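Local structure of myosin-2 (Saccharomyces cerevisiae, 6IXO) at residues A[85-88]-A[89-93]; A[149-152]-A[153-156]; A[159-162]-A[163-167]; A[208-211]-A[212-216]; A[224-227]-A[228-232]. The protein carries organelles and other cargo along polarized actin cables, binding cargo receptors through the globular tail domain described here. All blocks are in the same frame, centred on the assembly; numbering follows the deposited sequence.

Interaction 1 of 5, residues A[85-88]-A[89-93]. With SO4 (sulfate ion), chain D.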
# COMPACT_ATOMS: atom_id res chain seq x y z
N ILE A 85 13.74 -8.41 7.52
CA ILE A 85 12.90 -7.33 6.98
C ILE A 85 11.46 -7.83 6.89
O ILE A 85 10.53 -7.13 7.29
CB ILE A 85 13.37 -6.87 5.58
CG1 ILE A 85 14.71 -6.08 5.73
CG2 ILE A 85 12.28 -6.04 4.92
CD1 ILE A 85 15.37 -5.67 4.37
N GLN A 86 11.28 -9.03 6.37
CA GLN A 86 9.90 -9.52 6.21
C GLN A 86 9.24 -9.60 7.58
O GLN A 86 8.09 -9.20 7.76
CB GLN A 86 9.88 -10.88 5.52
CG GLN A 86 8.42 -11.42 5.37
CD GLN A 86 8.25 -12.46 4.27
OE1 GLN A 86 8.84 -12.37 3.18
NE2 GLN A 86 7.41 -13.43 4.54
N LYS A 87 9.99 -10.12 8.55
CA LYS A 87 9.49 -10.21 9.92
C LYS A 87 9.13 -8.84 10.47
O LYS A 87 8.10 -8.67 11.13
CB LYS A 87 10.51 -10.90 10.83
CG LYS A 87 10.03 -10.98 12.28
CD LYS A 87 10.92 -11.88 13.14
CE LYS A 87 10.31 -12.13 14.52
NZ LYS A 87 11.19 -12.94 15.41
N VAL A 88 9.98 -7.85 10.22
CA VAL A 88 9.68 -6.51 10.69
C VAL A 88 8.37 -6.00 10.09
O VAL A 88 7.55 -5.39 10.78
CB VAL A 88 10.84 -5.51 10.37
CG1 VAL A 88 10.39 -4.09 10.61
CG2 VAL A 88 12.05 -5.84 11.30
N VAL A 89 8.15 -6.26 8.81
CA VAL A 89 6.93 -5.70 8.21
C VAL A 89 5.69 -6.47 8.76
O VAL A 89 4.64 -5.89 8.95
CB VAL A 89 7.00 -5.79 6.71
CG1 VAL A 89 5.65 -5.42 6.08
CG2 VAL A 89 8.17 -4.81 6.16
N THR A 90 5.88 -7.75 9.07
CA THR A 90 4.80 -8.59 9.61
C THR A 90 4.29 -8.09 10.97
O THR A 90 3.11 -8.26 11.35
CB THR A 90 5.33 -10.06 9.67
OG1 THR A 90 5.50 -10.51 8.32
CG2 THR A 90 4.34 -11.00 10.36
N GLN A 91 5.17 -7.41 11.70
CA GLN A 91 4.88 -6.93 13.05
C GLN A 91 4.39 -5.49 13.07
O GLN A 91 4.06 -4.97 14.14
CB GLN A 91 6.15 -7.09 13.91
CG GLN A 91 6.48 -8.58 14.15
CD GLN A 91 7.70 -8.80 15.04
OE1 GLN A 91 8.59 -7.96 15.11
NE2 GLN A 91 7.74 -9.95 15.71
N LEU A 92 4.30 -4.84 11.91
CA LEU A 92 3.85 -3.45 11.89
C LEU A 92 2.38 -3.34 12.33
O LEU A 92 1.54 -4.16 11.94
CB LEU A 92 3.99 -2.85 10.50
CG LEU A 92 5.43 -2.77 9.98
CD1 LEU A 92 5.37 -2.06 8.65
CD2 LEU A 92 6.29 -2.00 10.99
N LYS A 93 2.07 -2.33 13.12
CA LYS A 93 0.68 -2.13 13.52
C LYS A 93 0.44 -0.70 13.97
O LYS A 93 1.38 0.04 14.21
CB LYS A 93 0.32 -3.10 14.63
CG LYS A 93 1.13 -2.81 15.86
CD LYS A 93 0.81 -3.77 16.99
CE LYS A 93 1.02 -5.21 16.55
NZ LYS A 93 2.47 -5.59 16.45
S SO4 D . 1.99 -8.96 15.07
O1 SO4 D . 1.18 -10.09 15.49
O2 SO4 D . 1.14 -7.97 14.40
O3 SO4 D . 2.62 -8.36 16.24
O4 SO4 D . 3.00 -9.43 14.14
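I85 and V89 meet one helical turn apart: V89 N donates to I85 O at 3.0 Å, and the methyls I85 CG2 and V89 CG2 make a loose contact at 4.5 Å. Next along the chain, Q86 presents a carbonyl oxygen held by two donors of T90, the backbone N and the hydroxyl. T90 OG1 stands 3.0 Å from Q86 O and approaches from above the carbonyl plane, 42° out of it, whereas T90 N is tilted only modestly. The hydroxyl gets there because OG1 lies anti to T90's own carbonyl carbon (chi1 -68°), folded back along the helix. The OE1 of Q86 accepts from N157 ND2. K87 extends outward and its chain runs obliquely across that of Q91, with K87 CE 3.6 Å from Q91 NE2. K87 O takes a weak bond from Q91 N, whose N-H also points to V88 O. The second of these bonds, Q91 N to V88 O at 3.3 Å, comes from far above the carbonyl plane and signals the passage from alpha-helical to tighter spacing where the helix runs out. V88 O is also approached by L92 CG, at 3.5 Å. Beyond, K93 NZ turns back to Q91 O and to a sulfate probably supplied by the crystallisation liquor. This end of helix 71-90 is wedged between two others: I85 and V88 pack on W104 of helix 97-124, while V89 and T90 lie against I161 of helix 134-180.

Interaction 2 of 5, residues A[149-152]-A[153-156]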
# COMPACT_ATOMS: atom_id res chain seq x y z
N ASP A 149 15.94 -12.69 -7.57
CA ASP A 149 14.63 -13.34 -7.29
C ASP A 149 14.18 -13.22 -5.84
O ASP A 149 12.99 -12.96 -5.57
CB ASP A 149 14.67 -14.82 -7.65
CG ASP A 149 14.71 -15.07 -9.15
OD1 ASP A 149 14.41 -14.13 -9.93
OD2 ASP A 149 15.02 -16.21 -9.53
N ASP A 150 15.10 -13.41 -4.90
CA ASP A 150 14.75 -13.29 -3.47
C ASP A 150 14.28 -11.87 -3.11
O ASP A 150 13.30 -11.70 -2.35
CB ASP A 150 15.95 -13.68 -2.58
CG ASP A 150 16.26 -15.21 -2.62
OD1 ASP A 150 15.40 -15.98 -3.08
OD2 ASP A 150 17.36 -15.60 -2.21
N PHE A 151 14.93 -10.84 -3.63
CA PHE A 151 14.44 -9.47 -3.34
C PHE A 151 13.14 -9.14 -4.08
O PHE A 151 12.30 -8.42 -3.56
CB PHE A 151 15.52 -8.43 -3.67
CG PHE A 151 16.50 -8.25 -2.54
CD1 PHE A 151 16.06 -8.00 -1.27
CD2 PHE A 151 17.86 -8.36 -2.74
CE1 PHE A 151 16.92 -7.87 -0.21
CE2 PHE A 151 18.74 -8.22 -1.68
CZ PHE A 151 18.25 -7.99 -0.41
N GLU A 152 12.96 -9.68 -5.27
CA GLU A 152 11.69 -9.55 -5.95
C GLU A 152 10.57 -10.17 -5.11
O GLU A 152 9.51 -9.54 -4.89
CB GLU A 152 11.79 -10.23 -7.31
CG GLU A 152 10.49 -10.25 -8.11
CD GLU A 152 10.67 -10.98 -9.45
OE1 GLU A 152 10.90 -10.30 -10.47
OE2 GLU A 152 10.58 -12.22 -9.48
N ALA A 153 10.82 -11.37 -4.59
CA ALA A 153 9.85 -12.03 -3.71
C ALA A 153 9.64 -11.22 -2.43
O ALA A 153 8.48 -11.04 -1.99
CB ALA A 153 10.31 -13.49 -3.37
N LEU A 154 10.72 -10.72 -1.84
CA LEU A 154 10.58 -9.90 -0.62
C LEU A 154 9.67 -8.67 -0.87
O LEU A 154 8.77 -8.37 -0.07
CB LEU A 154 11.94 -9.41 -0.12
CG LEU A 154 11.93 -8.53 1.16
CD1 LEU A 154 11.31 -9.29 2.35
CD2 LEU A 154 13.38 -8.11 1.53
N SER A 155 9.93 -7.96 -1.95
CA SER A 155 9.14 -6.77 -2.31
C SER A 155 7.65 -7.15 -2.41
O SER A 155 6.78 -6.48 -1.84
CB SER A 155 9.65 -6.19 -3.63
OG SER A 155 8.98 -4.98 -3.98
N TYR A 156 7.37 -8.23 -3.14
CA TYR A 156 6.00 -8.75 -3.30
C TYR A 156 5.35 -9.05 -1.97
O TYR A 156 4.19 -8.65 -1.69
CB TYR A 156 6.04 -10.01 -4.16
CG TYR A 156 4.67 -10.60 -4.46
CD1 TYR A 156 3.94 -10.17 -5.58
CD2 TYR A 156 4.12 -11.59 -3.65
CE1 TYR A 156 2.69 -10.71 -5.88
CE2 TYR A 156 2.83 -12.14 -3.95
CZ TYR A 156 2.14 -11.69 -5.06
OH TYR A 156 0.92 -12.20 -5.39
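F151 sets one edge of its ring against L154, whose CD2 methyl lies near the ring plane, 3.9 Å from F151 CD1 and almost as close to CE1. The two side chains run side by side and point the same way. L154 achieves this with CG anti to its backbone nitrogen (chi1 180°), while F151 turns CG to the side of its own nitrogen, which brings the ring edge and the methyl together. Beneath them the backbone is regular alpha helix: the N-H groups of A153, L154, S155 and Y156 each donate to the carbonyl four residues earlier, and the shortest of these bonds joins L154 N to D150 O at 2.8 Å. A153 CB rests 3.5 Å from D149 O. The stretch belongs to helix 134-180, a 47-residue helix of the all-helical cargo-binding tail, and it is plainly amphipathic here. On the buried side F151 fits against L111, Y112 and V115 of helix 97-124, and both F151 and L154 touch L82 of helix 71-90. The exposed side carries D149, D150 and E152, three acidic residues, which probably make this surface negative. The extended chain of E152 leads outward, while its carbonyl takes the N-H of Y156 at 3.1 Å between Y156 N and E152 O. S155 is buried, and its hydroxyl is satisfied by the D379 carboxylate, a bond that ties the helix to the loop which also covers Y156 with P376 and D379.

Interaction 3 of 5, residues A[159-162]-A[163-167]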
# COMPACT_ATOMS: atom_id res chain seq x y z
N TYR A 159 4.83 -5.97 0.25
CA TYR A 159 3.76 -5.12 -0.34
C TYR A 159 2.39 -5.72 0.06
O TYR A 159 1.46 -4.99 0.49
CB TYR A 159 3.89 -5.06 -1.86
CG TYR A 159 2.77 -4.20 -2.45
CD1 TYR A 159 2.89 -2.82 -2.45
CD2 TYR A 159 1.63 -4.77 -3.00
CE1 TYR A 159 1.87 -1.99 -2.99
CE2 TYR A 159 0.57 -3.96 -3.54
CZ TYR A 159 0.70 -2.59 -3.51
OH TYR A 159 -0.26 -1.78 -4.07
N ASN A 160 2.28 -7.04 -0.06
CA ASN A 160 1.00 -7.71 0.25
C ASN A 160 0.69 -7.77 1.73
O ASN A 160 -0.46 -7.67 2.15
CB ASN A 160 1.00 -9.09 -0.35
CG ASN A 160 0.52 -9.06 -1.76
OD1 ASN A 160 -0.68 -8.95 -1.99
ND2 ASN A 160 1.44 -9.07 -2.72
N ILE A 161 1.72 -7.98 2.53
CA ILE A 161 1.54 -8.00 3.98
C ILE A 161 1.02 -6.63 4.44
O ILE A 161 0.06 -6.51 5.22
CB ILE A 161 2.84 -8.34 4.69
CG1 ILE A 161 3.16 -9.84 4.51
CG2 ILE A 161 2.77 -7.98 6.19
CD1 ILE A 161 4.64 -10.20 4.90
N TRP A 162 1.66 -5.59 3.92
CA TRP A 162 1.31 -4.22 4.29
C TRP A 162 -0.08 -3.84 3.81
O TRP A 162 -0.86 -3.27 4.56
CB TRP A 162 2.32 -3.27 3.69
CG TRP A 162 2.15 -1.81 4.10
CD1 TRP A 162 2.17 -1.29 5.39
CD2 TRP A 162 1.96 -0.71 3.23
NE1 TRP A 162 2.03 0.08 5.33
CE2 TRP A 162 1.91 0.46 4.01
CE3 TRP A 162 1.83 -0.60 1.84
CZ2 TRP A 162 1.73 1.72 3.46
CZ3 TRP A 162 1.68 0.68 1.29
CH2 TRP A 162 1.63 1.82 2.09
N LEU A 163 -0.36 -4.14 2.55
CA LEU A 163 -1.62 -3.72 1.95
C LEU A 163 -2.79 -4.39 2.70
O LEU A 163 -3.82 -3.76 2.95
CB LEU A 163 -1.63 -4.07 0.46
CG LEU A 163 -2.74 -3.40 -0.39
CD1 LEU A 163 -2.88 -1.91 -0.07
CD2 LEU A 163 -2.50 -3.59 -1.90
N LYS A 164 -2.61 -5.65 3.09
CA LYS A 164 -3.66 -6.33 3.86
C LYS A 164 -3.89 -5.66 5.20
O LYS A 164 -5.03 -5.49 5.64
CB LYS A 164 -3.31 -7.81 4.05
CG LYS A 164 -4.30 -8.51 5.03
CD LYS A 164 -4.02 -10.05 5.15
CE LYS A 164 -4.11 -10.76 3.78
NZ LYS A 164 -5.50 -10.70 3.13
N LYS A 165 -2.82 -5.27 5.87
CA LYS A 165 -2.96 -4.55 7.13
C LYS A 165 -3.68 -3.22 6.95
O LYS A 165 -4.50 -2.84 7.79
CB LYS A 165 -1.58 -4.31 7.80
CG LYS A 165 -0.98 -5.58 8.46
CD LYS A 165 0.57 -5.31 8.72
CE LYS A 165 1.20 -6.59 9.34
NZ LYS A 165 0.68 -6.84 10.69
N LEU A 166 -3.37 -2.53 5.85
CA LEU A 166 -4.10 -1.30 5.52
C LEU A 166 -5.60 -1.55 5.36
O LEU A 166 -6.40 -0.79 5.86
CB LEU A 166 -3.58 -0.67 4.23
CG LEU A 166 -2.13 -0.14 4.35
CD1 LEU A 166 -1.80 0.47 3.00
CD2 LEU A 166 -1.94 0.95 5.44
N GLN A 167 -5.95 -2.60 4.62
CA GLN A 167 -7.36 -2.96 4.47
C GLN A 167 -8.04 -3.20 5.81
O GLN A 167 -9.18 -2.74 6.01
CB GLN A 167 -7.51 -4.22 3.60
CG GLN A 167 -7.10 -3.98 2.12
CD GLN A 167 -7.51 -5.14 1.22
OE1 GLN A 167 -7.45 -6.28 1.63
NE2 GLN A 167 -7.94 -4.84 0.01
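W162 and L166 form the tight part of this turn: L166 CD1 sits almost squarely over the six-membered ring of the indole, 3.6 Å from its centroid and 4° off the normal, a CH-pi contact. The two side chains cross at a slant, and L166 CD2 reaches toward the pyrrole side, 4.1 Å from W162 NE1. W162 is placed for this by holding CG anti to the backbone nitrogen (chi1 -175°), and its rotation is further fixed by NE1 donating to L97 O. A neighbouring tight pair is Y159 with L163, lying side by side, where L163 CD2 comes 3.5 Å from Y159 CE2 and nearly as near to the hydroxyl oxygen. Replacing W162 with an alanine would probably leave L166 CD1 facing a gap and L97 O without its indole donor. The backbone underneath is regular, with L166 N reaching W162 O at 2.9 Å in the carbonyl plane. The other side is looser. There I161 CG2 only brushes the aliphatic chain of K165, 3.8 Å from its CE, and K164 projects into solvent. N160, partly exposed, has its amide engaged by F377 N and Y156 O. K165, its chain steadied by I161, bends at its last torsion so that NZ donates to T90 O and L92 O. These bonds tie helix 134-180 to the end of helix 71-90, whose terminus is likely to stabilise the ammonium group electrostatically; a nearby sulfate, probably from the crystallisation liquor, may contribute as well.

Interaction 4 of 5, residues A[208-211]-A[212-216]; sequences FFNS and IYWCM. With SO4 (sulfate ion), chain B.
F208 and I212 supply the apolar contact across this turn, I212 CD1 lying 3.7 Å from F208 CE2 with the two side chains set at a slant. F208 CD2 also rests over one face of the next ring, F209. Aromatic packing continues in the following turn, where Y213 CE2 stands 3.7 Å above the plane of the W214 indole, over its centre. Y213 is in turn packed edge-to-face with H274 and F226. Helix 202-218 is thus built into the all-helical globular tail: F208 touches L166 and L170 of helix 134-180, M216 reaches W162 of the same helix, and F209 meets L234 of helix 223-247. The polar contacts begin with regular helical bonds, the shortest joining W214 N to N210 O at 2.8 Å. C215 SG, turned beside its own backbone nitrogen (chi1 -76°), makes a close approach to S211 O, at 3.3 Å, without a hydrogen bond. A sulfate, probably from the crystallisation liquor, lies at the edge of the W214 indole and in its plane. W214 NE1 divides its hydrogen between two sulfate oxygens, both bonds weak: O4 is nearer at 3.0 Å but bent to 132°, and O2 is farther but straighter. An alanine in place of W214 would be likely to strip the sulfate of this indole donor and uncover the edge of Y213 that rests on it. H274 NE2 also binds the anion. N210 OD1 merely lies near it; its hydrogen-bond partner is W270 NE1.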
# COMPACT_ATOMS: atom_id res chain seq x y z
N PHE A 208 -6.13 9.28 7.13
CA PHE A 208 -5.50 8.01 6.74
C PHE A 208 -4.98 8.03 5.31
O PHE A 208 -3.82 7.67 5.04
CB PHE A 208 -6.53 6.88 6.96
CG PHE A 208 -6.12 5.51 6.44
CD1 PHE A 208 -5.63 4.55 7.30
CD2 PHE A 208 -6.28 5.17 5.09
CE1 PHE A 208 -5.29 3.25 6.83
CE2 PHE A 208 -5.96 3.91 4.62
CZ PHE A 208 -5.46 2.94 5.49
N PHE A 209 -5.83 8.42 4.37
CA PHE A 209 -5.38 8.54 2.98
C PHE A 209 -4.35 9.69 2.81
O PHE A 209 -3.36 9.54 2.05
CB PHE A 209 -6.56 8.76 2.04
CG PHE A 209 -7.29 7.51 1.72
CD1 PHE A 209 -6.80 6.64 0.75
CD2 PHE A 209 -8.46 7.17 2.41
CE1 PHE A 209 -7.46 5.44 0.46
CE2 PHE A 209 -9.13 5.98 2.14
CZ PHE A 209 -8.63 5.10 1.16
N ASN A 210 -4.53 10.81 3.50
CA ASN A 210 -3.48 11.84 3.45
C ASN A 210 -2.10 11.33 3.88
O ASN A 210 -1.06 11.75 3.36
CB ASN A 210 -3.83 13.00 4.33
CG ASN A 210 -4.47 14.09 3.57
OD1 ASN A 210 -3.99 14.44 2.49
ND2 ASN A 210 -5.54 14.65 4.11
N SER A 211 -2.12 10.47 4.88
CA SER A 211 -0.88 9.94 5.44
C SER A 211 -0.21 9.05 4.39
O SER A 211 1.01 9.10 4.20
CB SER A 211 -1.17 9.18 6.73
OG SER A 211 0.02 8.64 7.28
N ILE A 212 -1.01 8.25 3.68
CA ILE A 212 -0.43 7.47 2.58
C ILE A 212 0.16 8.41 1.55
O ILE A 212 1.31 8.23 1.12
CB ILE A 212 -1.46 6.59 1.93
CG1 ILE A 212 -1.89 5.51 2.92
CG2 ILE A 212 -0.89 5.88 0.69
CD1 ILE A 212 -3.06 4.67 2.42
N TYR A 213 -0.61 9.42 1.16
CA TYR A 213 -0.10 10.37 0.17
C TYR A 213 1.21 11.02 0.56
O TYR A 213 2.20 11.03 -0.23
CB TYR A 213 -1.17 11.47 -0.07
CG TYR A 213 -0.68 12.57 -0.99
CD1 TYR A 213 -0.79 12.44 -2.37
CD2 TYR A 213 -0.13 13.74 -0.48
CE1 TYR A 213 -0.37 13.44 -3.22
CE2 TYR A 213 0.29 14.76 -1.33
CZ TYR A 213 0.17 14.60 -2.70
OH TYR A 213 0.58 15.59 -3.55
N TRP A 214 1.26 11.59 1.77
CA TRP A 214 2.45 12.39 2.15
C TRP A 214 3.68 11.52 2.45
O TRP A 214 4.80 11.94 2.18
CB TRP A 214 2.14 13.28 3.35
CG TRP A 214 1.42 14.49 2.92
CD1 TRP A 214 0.09 14.81 3.17
CD2 TRP A 214 1.94 15.54 2.10
NE1 TRP A 214 -0.20 16.02 2.57
CE2 TRP A 214 0.91 16.48 1.91
CE3 TRP A 214 3.19 15.77 1.50
CZ2 TRP A 214 1.09 17.64 1.15
CZ3 TRP A 214 3.37 16.91 0.76
CH2 TRP A 214 2.33 17.83 0.58
N CYS A 215 3.46 10.30 2.98
CA CYS A 215 4.60 9.37 3.22
C CYS A 215 5.20 8.95 1.90
O CYS A 215 6.44 8.93 1.72
CB CYS A 215 4.13 8.12 4.04
SG CYS A 215 3.89 8.54 5.79
N MET A 216 4.34 8.62 0.94
CA MET A 216 4.82 8.27 -0.39
C MET A 216 5.49 9.41 -1.10
O MET A 216 6.55 9.24 -1.73
CB MET A 216 3.67 7.74 -1.24
CG MET A 216 3.20 6.42 -0.65
SD MET A 216 2.65 5.34 -1.93
CE MET A 216 2.26 3.87 -1.00
S SO4 B . -3.14 18.13 1.81
O1 SO4 B . -4.59 18.19 1.67
O2 SO4 B . -2.79 17.93 3.22
O3 SO4 B . -2.55 19.37 1.33
O4 SO4 B . -2.62 17.01 1.03

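Interaction 5 of 5, residues A[224-227]-A[228-232]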
# COMPACT_ATOMS: atom_id res chain seq x y z
N GLU A 224 3.26 5.60 -9.56
CA GLU A 224 2.49 4.40 -9.92
C GLU A 224 2.13 3.56 -8.70
O GLU A 224 1.10 2.91 -8.66
CB GLU A 224 3.29 3.52 -10.89
CG GLU A 224 3.48 4.12 -12.24
CD GLU A 224 4.74 4.98 -12.37
OE1 GLU A 224 5.41 5.31 -11.36
OE2 GLU A 224 5.06 5.33 -13.52
N VAL A 225 3.01 3.56 -7.72
CA VAL A 225 2.79 2.74 -6.56
C VAL A 225 1.69 3.36 -5.68
O VAL A 225 0.81 2.67 -5.14
CB VAL A 225 4.08 2.60 -5.75
CG1 VAL A 225 3.79 1.95 -4.40
CG2 VAL A 225 5.15 1.77 -6.55
N PHE A 226 1.77 4.67 -5.55
CA PHE A 226 0.71 5.41 -4.86
C PHE A 226 -0.66 5.13 -5.51
O PHE A 226 -1.68 4.84 -4.83
CB PHE A 226 1.02 6.91 -4.88
CG PHE A 226 -0.17 7.77 -4.39
CD1 PHE A 226 -0.49 7.80 -3.06
CD2 PHE A 226 -0.90 8.51 -5.28
CE1 PHE A 226 -1.59 8.58 -2.56
CE2 PHE A 226 -2.00 9.31 -4.83
CZ PHE A 226 -2.35 9.33 -3.46
N HIS A 227 -0.70 5.23 -6.84
CA HIS A 227 -1.95 4.96 -7.57
C HIS A 227 -2.48 3.56 -7.26
O HIS A 227 -3.67 3.38 -7.03
CB HIS A 227 -1.76 5.10 -9.10
CG HIS A 227 -3.04 4.96 -9.86
ND1 HIS A 227 -3.47 3.75 -10.37
CD2 HIS A 227 -4.01 5.86 -10.15
CE1 HIS A 227 -4.65 3.92 -10.95
NE2 HIS A 227 -5.00 5.19 -10.83
N ALA A 228 -1.60 2.57 -7.26
CA ALA A 228 -2.06 1.17 -7.05
C ALA A 228 -2.61 1.00 -5.65
O ALA A 228 -3.66 0.41 -5.44
CB ALA A 228 -0.85 0.16 -7.30
N VAL A 229 -1.86 1.50 -4.67
CA VAL A 229 -2.26 1.32 -3.29
C VAL A 229 -3.61 1.97 -3.02
O VAL A 229 -4.53 1.38 -2.46
CB VAL A 229 -1.22 1.92 -2.34
CG1 VAL A 229 -1.80 2.01 -0.90
CG2 VAL A 229 0.09 1.09 -2.41
N VAL A 230 -3.75 3.22 -3.46
CA VAL A 230 -4.98 3.92 -3.13
C VAL A 230 -6.19 3.41 -3.91
O VAL A 230 -7.31 3.32 -3.37
CB VAL A 230 -4.79 5.45 -3.37
CG1 VAL A 230 -6.16 6.18 -3.21
CG2 VAL A 230 -3.79 5.95 -2.32
N THR A 231 -6.00 3.05 -5.18
CA THR A 231 -7.07 2.46 -5.98
C THR A 231 -7.58 1.16 -5.34
O THR A 231 -8.79 0.87 -5.27
CB THR A 231 -6.57 2.19 -7.42
OG1 THR A 231 -6.41 3.44 -8.10
CG2 THR A 231 -7.56 1.31 -8.18
N THR A 232 -6.62 0.35 -4.90
CA THR A 232 -6.99 -0.92 -4.20
C THR A 232 -7.80 -0.60 -2.94
O THR A 232 -8.84 -1.20 -2.68
CB THR A 232 -5.74 -1.76 -3.82
OG1 THR A 232 -5.05 -2.13 -5.01
CG2 THR A 232 -6.13 -3.04 -3.04
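H227 O accepts two donors from T231: the backbone N-H at 3.0 Å from T231 N and, in the conformer described, the T231 hydroxyl as well, the two coming from opposite faces of the carbonyl plane. T231 OG1 lies anti to its own carbonyl carbon (chi1 -72°), which swings it back along the helix to 2.9 Å from H227 O. There it also sits over one face of the H227 ring, 3.4 Å above the plane and toward the rim. Both residues were modelled in two conformations, so this side-chain part is one of the alternatives modelled. H227 NE2 is hydrogen-bonded to D278 OD1, which gives the imidazole a partner away from the helix. The other backbone acceptors each accept the regular donor four residues on: E224 O from A228 N, V225 O from V229 N, and F226 O from V230 N, the last nearly in line with the carbonyl bond. A228 O passes the pattern on to T232 N. Apolar side chains flank these bonds. V230 CG2 approaches the F226 ring at CE1, 3.4 Å away, and the two side chains cross at a slant; V225 CG1 and V229 CG2 are only in loose touch at 4.3 Å. F226 packs edge-to-face on Y213, and A228 and V229 lie against Y159. The T231 hydroxyl bond, in the conformer given, is a common intrahelical threonine-to-carbonyl bond, and helix 223-247 that carries it packs against helices 134-180 and 202-218 in the all-helical Dilute-type tail.

In the fold
All five are local contacts along helices of one all-helical tail domain, interaction 1 at a helix end. Interactions 3 and 5 lie nearest the centre of the chain, about 6 and 7 Å from it, and interaction 4 at about 10 Å; interactions 1 and 2 are farther out, with more exposed residues. Interactions 2 and 3 share helix 134-180, but interaction 2 has an acidic exposed side, whereas interaction 3 touches interactions 1, 4 and 5, its K165 binding carbonyls of interaction 1. Interactions 4 and 5, on successive helices, meet in an apolar and aromatic junction. Sulfates lie beside interactions 1, 3 and 4; interaction 5 adds a histidine–threonine pair, in the conformers given.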